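Local coordinates for ABC transporter, substrate binding protein (Mannopine) (Agrobacterium fabrum, PDB 5L9S) that serves as a periplasmic solute-binding protein of an ABC transporter, probably delivering the opine mannopine for uptake, at residues A[224-236]-A[291-305]. Residues are numbered along the deposited sequence; the frame is centred on the assembly and turned at random.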
ATOM      1  N   ILE A 224       8.781  17.969  10.362  1.00 47.74           N
ATOM      2  CA  ILE A 224       8.980  16.617   9.881  1.00 44.85           C
ATOM      3  C   ILE A 224       9.362  16.611   8.407  1.00 53.19           C
ATOM      4  O   ILE A 224       8.851  17.404   7.613  1.00 55.87           O
ATOM      5  CB  ILE A 224       7.714  15.717  10.159  1.00 44.69           C
ATOM      6  CG1 ILE A 224       8.012  14.201   9.912  1.00 41.61           C
ATOM      7  CG2 ILE A 224       6.457  16.193   9.414  1.00 43.14           C
ATOM      8  CD1 ILE A 224       6.994  13.234  10.358  1.00 39.97           C
ATOM      9  N   GLY A 225      10.238  15.681   8.074  1.00 48.45           N
ATOM     10  CA  GLY A 225      10.661  15.403   6.720  1.00 46.59           C
ATOM     11  C   GLY A 225      10.587  13.913   6.457  1.00 46.04           C
ATOM     12  O   GLY A 225      10.370  13.124   7.373  1.00 44.11           O
ATOM     13  N   TRP A 226      10.773  13.513   5.214  1.00 42.30           N
ATOM     14  CA  TRP A 226      10.796  12.103   4.871  1.00 41.31           C
ATOM     15  C   TRP A 226      11.635  11.874   3.651  1.00 44.10           C
ATOM     16  O   TRP A 226      11.950  12.830   2.926  1.00 44.76           O
ATOM     17  CB  TRP A 226       9.385  11.492   4.722  1.00 39.27           C
ATOM     18  CG  TRP A 226       8.482  12.239   3.790  1.00 39.77           C
ATOM     19  CD1 TRP A 226       8.405  12.115   2.436  1.00 41.40           C
ATOM     20  CD2 TRP A 226       7.512  13.225   4.158  1.00 40.39           C
ATOM     21  NE1 TRP A 226       7.452  12.975   1.934  1.00 40.89           N
ATOM     22  CE2 TRP A 226       6.886  13.663   2.971  1.00 43.49           C
ATOM     23  CE3 TRP A 226       7.124  13.799   5.379  1.00 42.39           C
ATOM     24  CZ2 TRP A 226       5.872  14.616   2.973  1.00 43.39           C
ATOM     25  CZ3 TRP A 226       6.140  14.769   5.373  1.00 44.19           C
ATOM     26  CH2 TRP A 226       5.526  15.166   4.184  1.00 44.45           C
ATOM     27  N   SER A 227      12.028  10.606   3.437  1.00 38.47           N
ATOM     28  CA  SER A 227      12.812  10.216   2.273  1.00 37.27           C
ATOM     29  C   SER A 227      12.137   9.077   1.483  1.00 39.38           C
ATOM     30  O   SER A 227      11.627   8.136   2.090  1.00 37.38           O
ATOM     31  CB  SER A 227      14.220   9.834   2.714  1.00 38.53           C
ATOM     32  OG  SER A 227      14.896   9.272   1.608  1.00 44.67           O
ATOM     33  N   TYR A 228      12.157   9.154   0.138  1.00 37.10           N
ATOM     34  CA  TYR A 228      11.592   8.098  -0.732  1.00 35.75           C
ATOM     35  C   TYR A 228      12.589   7.002  -1.050  1.00 38.67           C
ATOM     36  O   TYR A 228      12.213   6.046  -1.710  1.00 40.25           O
ATOM     37  CB  TYR A 228      10.973   8.657  -2.036  1.00 36.04           C
ATOM     38  CG  TYR A 228       9.902   9.692  -1.794  1.00 37.27           C
ATOM     39  CD1 TYR A 228       8.726   9.367  -1.121  1.00 38.13           C
ATOM     40  CD2 TYR A 228      10.064  10.999  -2.229  1.00 38.61           C
ATOM     41  CE1 TYR A 228       7.765  10.336  -0.841  1.00 37.63           C
ATOM     42  CE2 TYR A 228       9.114  11.972  -1.953  1.00 40.10           C
ATOM     43  CZ  TYR A 228       7.964  11.636  -1.264  1.00 45.51           C
ATOM     44  OH  TYR A 228       7.038  12.613  -1.003  1.00 50.51           O
ATOM     45  N   ASP A 229      13.838   7.123  -0.579  1.00 33.97           N
ATOM     46  CA  ASP A 229      14.887   6.136  -0.790  1.00 35.16           C
ATOM     47  C   ASP A 229      14.555   4.890   0.050  1.00 40.71           C
ATOM     48  O   ASP A 229      14.460   4.970   1.295  1.00 40.48           O
ATOM     49  CB  ASP A 229      16.254   6.718  -0.411  1.00 39.43           C
ATOM     50  CG  ASP A 229      17.425   5.946  -0.962  1.00 58.43           C
ATOM     51  OD1 ASP A 229      17.875   4.993  -0.283  1.00 59.64           O
ATOM     52  OD2 ASP A 229      17.954   6.353  -2.028  1.00 68.46           O
ATOM     53  N   GLY A 230      14.295   3.783  -0.661  1.00 37.47           N
ATOM     54  CA  GLY A 230      13.913   2.510  -0.072  1.00 37.67           C
ATOM     55  C   GLY A 230      12.526   2.504   0.546  1.00 43.10           C
ATOM     56  O   GLY A 230      12.227   1.639   1.378  1.00 43.16           O
ATOM     57  N   ALA A 231      11.656   3.464   0.144  1.00 37.76           N
ATOM     58  CA  ALA A 231      10.277   3.518   0.645  1.00 36.16           C
ATOM     59  C   ALA A 231       9.505   2.294   0.153  1.00 35.39           C
ATOM     60  O   ALA A 231       9.737   1.824  -0.951  1.00 33.09           O
ATOM     61  CB  ALA A 231       9.591   4.787   0.155  1.00 36.97           C
ATOM     62  N   PHE A 232       8.618   1.756   0.980  1.00 32.68           N
ATOM     63  CA  PHE A 232       7.824   0.593   0.612  1.00 32.59           C
ATOM     64  C   PHE A 232       6.463   1.030   0.052  1.00 36.66           C
ATOM     65  O   PHE A 232       5.648   1.616   0.774  1.00 35.57           O
ATOM     66  CB  PHE A 232       7.710  -0.379   1.796  1.00 34.73           C
ATOM     67  CG  PHE A 232       9.057  -0.790   2.357  1.00 37.43           C
ATOM     68  CD1 PHE A 232       9.781  -1.841   1.790  1.00 40.51           C
ATOM     69  CD2 PHE A 232       9.602  -0.130   3.456  1.00 40.12           C
ATOM     70  CE1 PHE A 232      11.040  -2.197   2.288  1.00 42.09           C
ATOM     71  CE2 PHE A 232      10.859  -0.500   3.962  1.00 43.07           C
ATOM     72  CZ  PHE A 232      11.573  -1.519   3.366  1.00 41.20           C
ATOM     73  N   LEU A 233       6.244   0.782  -1.251  1.00 35.28           N
ATOM     74  CA  LEU A 233       4.987   1.123  -1.939  1.00 35.91           C
ATOM     75  C   LEU A 233       4.093  -0.077  -2.020  1.00 41.01           C
ATOM     76  O   LEU A 233       4.351  -0.983  -2.799  1.00 43.06           O
ATOM     77  CB  LEU A 233       5.246   1.716  -3.324  1.00 35.96           C
ATOM     78  CG  LEU A 233       4.081   2.470  -3.959  1.00 38.47           C
ATOM     79  CD1 LEU A 233       3.799   3.782  -3.253  1.00 37.48           C
ATOM     80  CD2 LEU A 233       4.334   2.705  -5.419  1.00 39.65           C
ATOM     81  N   VAL A 234       3.084  -0.120  -1.151  1.00 39.14           N
ATOM     82  CA  VAL A 234       2.148  -1.240  -1.018  1.00 40.18           C
ATOM     83  C   VAL A 234       0.744  -0.708  -1.206  1.00 43.74           C
ATOM     84  O   VAL A 234       0.348   0.257  -0.555  1.00 43.65           O
ATOM     85  CB  VAL A 234       2.306  -1.969   0.364  1.00 45.34           C
ATOM     86  CG1 VAL A 234       1.417  -3.209   0.455  1.00 46.36           C
ATOM     87  CG2 VAL A 234       3.759  -2.359   0.633  1.00 45.48           C
ATOM     88  N   GLY A 235      -0.024  -1.361  -2.047  1.00 40.38           N
ATOM     89  CA  GLY A 235      -1.397  -0.928  -2.243  1.00 40.59           C
ATOM     90  C   GLY A 235      -2.473  -1.989  -2.225  1.00 44.74           C
ATOM     91  O   GLY A 235      -2.286  -3.106  -1.724  1.00 45.59           O
ATOM     92  N   ASP A 236      -3.638  -1.580  -2.734  1.00 39.75           N
ATOM     93  CA  ASP A 236      -4.860  -2.364  -2.831  1.00 39.94           C
ATOM     94  C   ASP A 236      -5.117  -2.767  -4.253  1.00 40.86           C
ATOM     95  O   ASP A 236      -4.834  -1.999  -5.177  1.00 41.50           O
ATOM     96  CB  ASP A 236      -6.073  -1.556  -2.301  1.00 41.48           C
ATOM     97  CG  ASP A 236      -6.151  -1.365  -0.786  1.00 57.67           C
ATOM     98  OD1 ASP A 236      -5.191  -1.764  -0.075  1.00 57.31           O
ATOM     99  OD2 ASP A 236      -7.170  -0.818  -0.311  1.00 67.56           O
ATOM    100  N   THR A 291       3.900  16.219  -1.707  1.00 56.08           N
ATOM    101  CA  THR A 291       4.017  15.273  -0.608  1.00 54.56           C
ATOM    102  C   THR A 291       3.952  13.802  -1.065  1.00 52.66           C
ATOM    103  O   THR A 291       3.706  12.923  -0.239  1.00 53.81           O
ATOM    104  CB  THR A 291       2.970  15.613   0.477  1.00 76.85           C
ATOM    105  OG1 THR A 291       1.670  15.664  -0.094  1.00 82.25           O
ATOM    106  CG2 THR A 291       3.232  16.926   1.159  1.00 79.77           C
ATOM    107  N   LEU A 292       4.177  13.518  -2.364  1.00 43.35           N
ATOM    108  CA  LEU A 292       4.084  12.156  -2.895  1.00 38.29           C
ATOM    109  C   LEU A 292       5.290  11.825  -3.743  1.00 40.33           C
ATOM    110  O   LEU A 292       5.844  12.749  -4.334  1.00 39.19           O
ATOM    111  CB  LEU A 292       2.797  11.988  -3.729  1.00 36.44           C
ATOM    112  CG  LEU A 292       1.488  12.012  -2.946  1.00 37.87           C
ATOM    113  CD1 LEU A 292       0.344  12.393  -3.801  1.00 38.15           C
ATOM    114  CD2 LEU A 292       1.210  10.707  -2.297  1.00 35.57           C
ATOM    115  N   PRO A 293       5.709  10.532  -3.861  1.00 35.87           N
ATOM    116  CA  PRO A 293       6.860  10.230  -4.730  1.00 35.59           C
ATOM    117  C   PRO A 293       6.516  10.488  -6.208  1.00 38.79           C
ATOM    118  O   PRO A 293       5.362  10.351  -6.672  1.00 38.13           O
ATOM    119  CB  PRO A 293       7.100   8.733  -4.492  1.00 36.71           C
ATOM    120  CG  PRO A 293       5.762   8.200  -4.080  1.00 40.09           C
ATOM    121  CD  PRO A 293       5.172   9.297  -3.235  1.00 35.54           C
ATOM    122  N   SER A 294       7.519  10.864  -6.978  1.00 35.18           N
ATOM    123  CA  SER A 294       7.340  11.072  -8.412  1.00 35.20           C
ATOM    124  C   SER A 294       7.319   9.688  -9.095  1.00 43.58           C
ATOM    125  O   SER A 294       7.620   8.697  -8.431  1.00 45.37           O
ATOM    126  CB  SER A 294       8.502  11.901  -8.941  1.00 34.39           C
ATOM    127  OG  SER A 294       9.672  11.105  -8.880  1.00 37.86           O
ATOM    128  N   ALA A 295       7.057   9.622 -10.403  1.00 40.65           N
ATOM    129  CA  ALA A 295       7.129   8.371 -11.150  1.00 40.46           C
ATOM    130  C   ALA A 295       8.603   7.848 -11.196  1.00 43.71           C
ATOM    131  O   ALA A 295       8.813   6.643 -11.085  1.00 45.05           O
ATOM    132  CB  ALA A 295       6.581   8.552 -12.558  1.00 42.44           C
ATOM    133  N   ALA A 296       9.607   8.737 -11.274  1.00 37.81           N
ATOM    134  CA  ALA A 296      11.030   8.327 -11.244  1.00 37.62           C
ATOM    135  C   ALA A 296      11.447   7.756  -9.851  1.00 44.80           C
ATOM    136  O   ALA A 296      12.300   6.869  -9.794  1.00 45.44           O
ATOM    137  CB  ALA A 296      11.930   9.481 -11.634  1.00 38.89           C
ATOM    138  N   ASP A 297      10.832   8.239  -8.734  1.00 42.34           N
ATOM    139  CA  ASP A 297      11.118   7.690  -7.399  1.00 41.03           C
ATOM    140  C   ASP A 297      10.590   6.271  -7.367  1.00 45.35           C
ATOM    141  O   ASP A 297      11.332   5.375  -6.971  1.00 46.19           O
ATOM    142  CB  ASP A 297      10.480   8.512  -6.253  1.00 41.53           C
ATOM    143  CG  ASP A 297      11.005   9.927  -6.048  1.00 49.24           C
ATOM    144  OD1 ASP A 297      12.250  10.104  -5.968  1.00 51.86           O
ATOM    145  OD2 ASP A 297      10.177  10.849  -5.899  1.00 48.56           O
ATOM    146  N   VAL A 298       9.345   6.054  -7.864  1.00 42.26           N
ATOM    147  CA  VAL A 298       8.692   4.739  -7.931  1.00 42.85           C
ATOM    148  C   VAL A 298       9.544   3.727  -8.761  1.00 51.58           C
ATOM    149  O   VAL A 298       9.791   2.624  -8.281  1.00 54.35           O
ATOM    150  CB  VAL A 298       7.204   4.805  -8.393  1.00 46.39           C
ATOM    151  CG1 VAL A 298       6.546   3.429  -8.372  1.00 46.69           C
ATOM    152  CG2 VAL A 298       6.385   5.797  -7.562  1.00 44.23           C
ATOM    153  N   GLU A 299      10.079   4.116  -9.928  1.00 47.94           N
ATOM    154  CA  GLU A 299      10.866   3.162 -10.718  1.00 48.14           C
ATOM    155  C   GLU A 299      12.331   3.010 -10.289  1.00 51.12           C
ATOM    156  O   GLU A 299      12.899   1.938 -10.517  1.00 52.93           O
ATOM    157  CB  GLU A 299      10.772   3.422 -12.244  1.00 51.58           C
ATOM    158  CG  GLU A 299      11.111   4.821 -12.747  1.00 67.13           C
ATOM    159  CD  GLU A 299      10.360   5.319 -13.980  1.00 96.54           C
ATOM    160  OE1 GLU A 299      10.755   6.377 -14.530  1.00 70.90           O
ATOM    161  OE2 GLU A 299       9.352   4.682 -14.371  1.00 99.63           O
ATOM    162  N   ASN A 300      12.941   4.033  -9.673  1.00 45.83           N
ATOM    163  CA  ASN A 300      14.367   3.973  -9.328  1.00 45.83           C
ATOM    164  C   ASN A 300      14.760   3.844  -7.853  1.00 46.84           C
ATOM    165  O   ASN A 300      15.920   3.525  -7.595  1.00 46.29           O
ATOM    166  CB  ASN A 300      15.097   5.198  -9.896  1.00 50.07           C
ATOM    167  CG  ASN A 300      14.825   5.522 -11.349  1.00 67.30           C
ATOM    168  OD1 ASN A 300      14.277   4.721 -12.118  1.00 65.77           O
ATOM    169  ND2 ASN A 300      15.218   6.715 -11.759  1.00 58.94           N
ATOM    170  N   ARG A 301      13.871   4.147  -6.891  1.00 42.23           N
ATOM    171  CA  ARG A 301      14.280   4.105  -5.476  1.00 40.71           C
ATOM    172  C   ARG A 301      13.328   3.339  -4.546  1.00 40.55           C
ATOM    173  O   ARG A 301      13.756   2.905  -3.472  1.00 39.38           O
ATOM    174  CB  ARG A 301      14.461   5.525  -4.920  1.00 39.55           C
ATOM    175  CG  ARG A 301      15.367   6.415  -5.717  1.00 43.42           C
ATOM    176  CD  ARG A 301      15.972   7.485  -4.860  1.00 50.90           C
ATOM    177  NE  ARG A 301      14.980   8.491  -4.506  1.00 51.43           N
ATOM    178  CZ  ARG A 301      15.132   9.368  -3.517  1.00 62.46           C
ATOM    179  NH1 ARG A 301      16.242   9.367  -2.782  1.00 53.06           N
ATOM    180  NH2 ARG A 301      14.187  10.260  -3.264  1.00 37.59           N
ATOM    181  N   ILE A 302      12.041   3.256  -4.912  1.00 35.44           N
ATOM    182  CA  ILE A 302      11.020   2.590  -4.108  1.00 34.98           C
ATOM    183  C   ILE A 302      11.167   1.047  -4.152  1.00 40.57           C
ATOM    184  O   ILE A 302      11.652   0.475  -5.135  1.00 40.06           O
ATOM    185  CB  ILE A 302       9.581   3.102  -4.518  1.00 37.17           C
ATOM    186  CG1 ILE A 302       9.065   4.198  -3.613  1.00 35.65           C
ATOM    187  CG2 ILE A 302       8.531   2.011  -4.648  1.00 38.79           C
ATOM    188  CD1 ILE A 302       9.428   5.530  -4.044  1.00 39.10           C
ATOM    189  N   ILE A 303      10.720   0.395  -3.078  1.00 38.76           N
ATOM    190  CA  ILE A 303      10.680  -1.060  -2.937  1.00 39.82           C
ATOM    191  C   ILE A 303       9.230  -1.526  -3.155  1.00 43.20           C
ATOM    192  O   ILE A 303       8.296  -1.049  -2.504  1.00 41.15           O
ATOM    193  CB  ILE A 303      11.214  -1.529  -1.545  1.00 42.58           C
ATOM    194  CG1 ILE A 303      12.590  -0.897  -1.168  1.00 40.91           C
ATOM    195  CG2 ILE A 303      11.232  -3.049  -1.433  1.00 45.11           C
ATOM    196  CD1 ILE A 303      13.681  -1.098  -2.072  1.00 34.41           C
ATOM    197  N   VAL A 304       9.061  -2.458  -4.057  1.00 43.38           N
ATOM    198  CA  VAL A 304       7.753  -3.025  -4.363  1.00 45.51           C
ATOM    199  C   VAL A 304       7.695  -4.447  -3.788  1.00 53.11           C
ATOM    200  O   VAL A 304       8.697  -5.158  -3.884  1.00 55.71           O
ATOM    201  CB  VAL A 304       7.415  -2.876  -5.871  1.00 50.35           C
ATOM    202  CG1 VAL A 304       6.731  -4.110  -6.450  1.00 52.09           C
ATOM    203  CG2 VAL A 304       6.596  -1.609  -6.120  1.00 48.67           C
ATOM    204  N   PRO A 305       6.602  -4.850  -3.089  1.00 50.05           N
ATOM    205  CA  PRO A 305       6.596  -6.188  -2.463  1.00 51.21           C
ATOM    206  C   PRO A 305       6.625  -7.373  -3.431  1.00 54.68           C
ATOM    207  O   PRO A 305       6.089  -7.284  -4.542  1.00 54.35           O
ATOM    208  CB  PRO A 305       5.274  -6.183  -1.666  1.00 52.28           C
ATOM    209  CG  PRO A 305       4.388  -5.234  -2.405  1.00 54.90           C
ATOM    210  CD  PRO A 305       5.325  -4.140  -2.838  1.00 49.99           C
TER
HETATM  211  O   HOH W   1      13.418  11.991  -1.056  1.00 42.41           O
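Pro293 lies flat over one face of the Tyr228 ring, its CB 4.0 Å from the Tyr228 ring centroid in a CH-pi contact, while Arg301 NH2 comes to the ring edge. Tyr228 OH in turn accepts from Trp226 NE1 (3.0 Å), the oxygen lying in the indole plane, and Thr291 CG2 touches that indole at its edge. The Arg301 guanidinium carries the backbone of Tyr228 and Asp229 on one face and a water in its plane at the edge. Bent at chi3 (-73°), the Arg301 chain sets its NH1 3.5 Å from Asp229 OD2 and its NH2 3.3 Å from Asp297 OD1, long salt bridges that tie it to both carboxylates. In this periplasmic-binding-protein fold, strand 224-240 pairs with strand 103-116 and is broken by a type II turn, Tyr228 to Ala231. At the turn Gly230 N hydrogen-bonds to Arg301 O; beyond it, the chain leaving helix 295-300 follows the strand, with Ile303 N bonding to Ala231 O (2.7 Å, almost straight at 177°) and Leu233 N to Ile303 O (3.0 Å). Phe232 and Ile303 lie side by side, whereas Leu233 CB meets Ile302 CG2 at 3.6 Å and Leu233 CD2 reaches Val298 CG1.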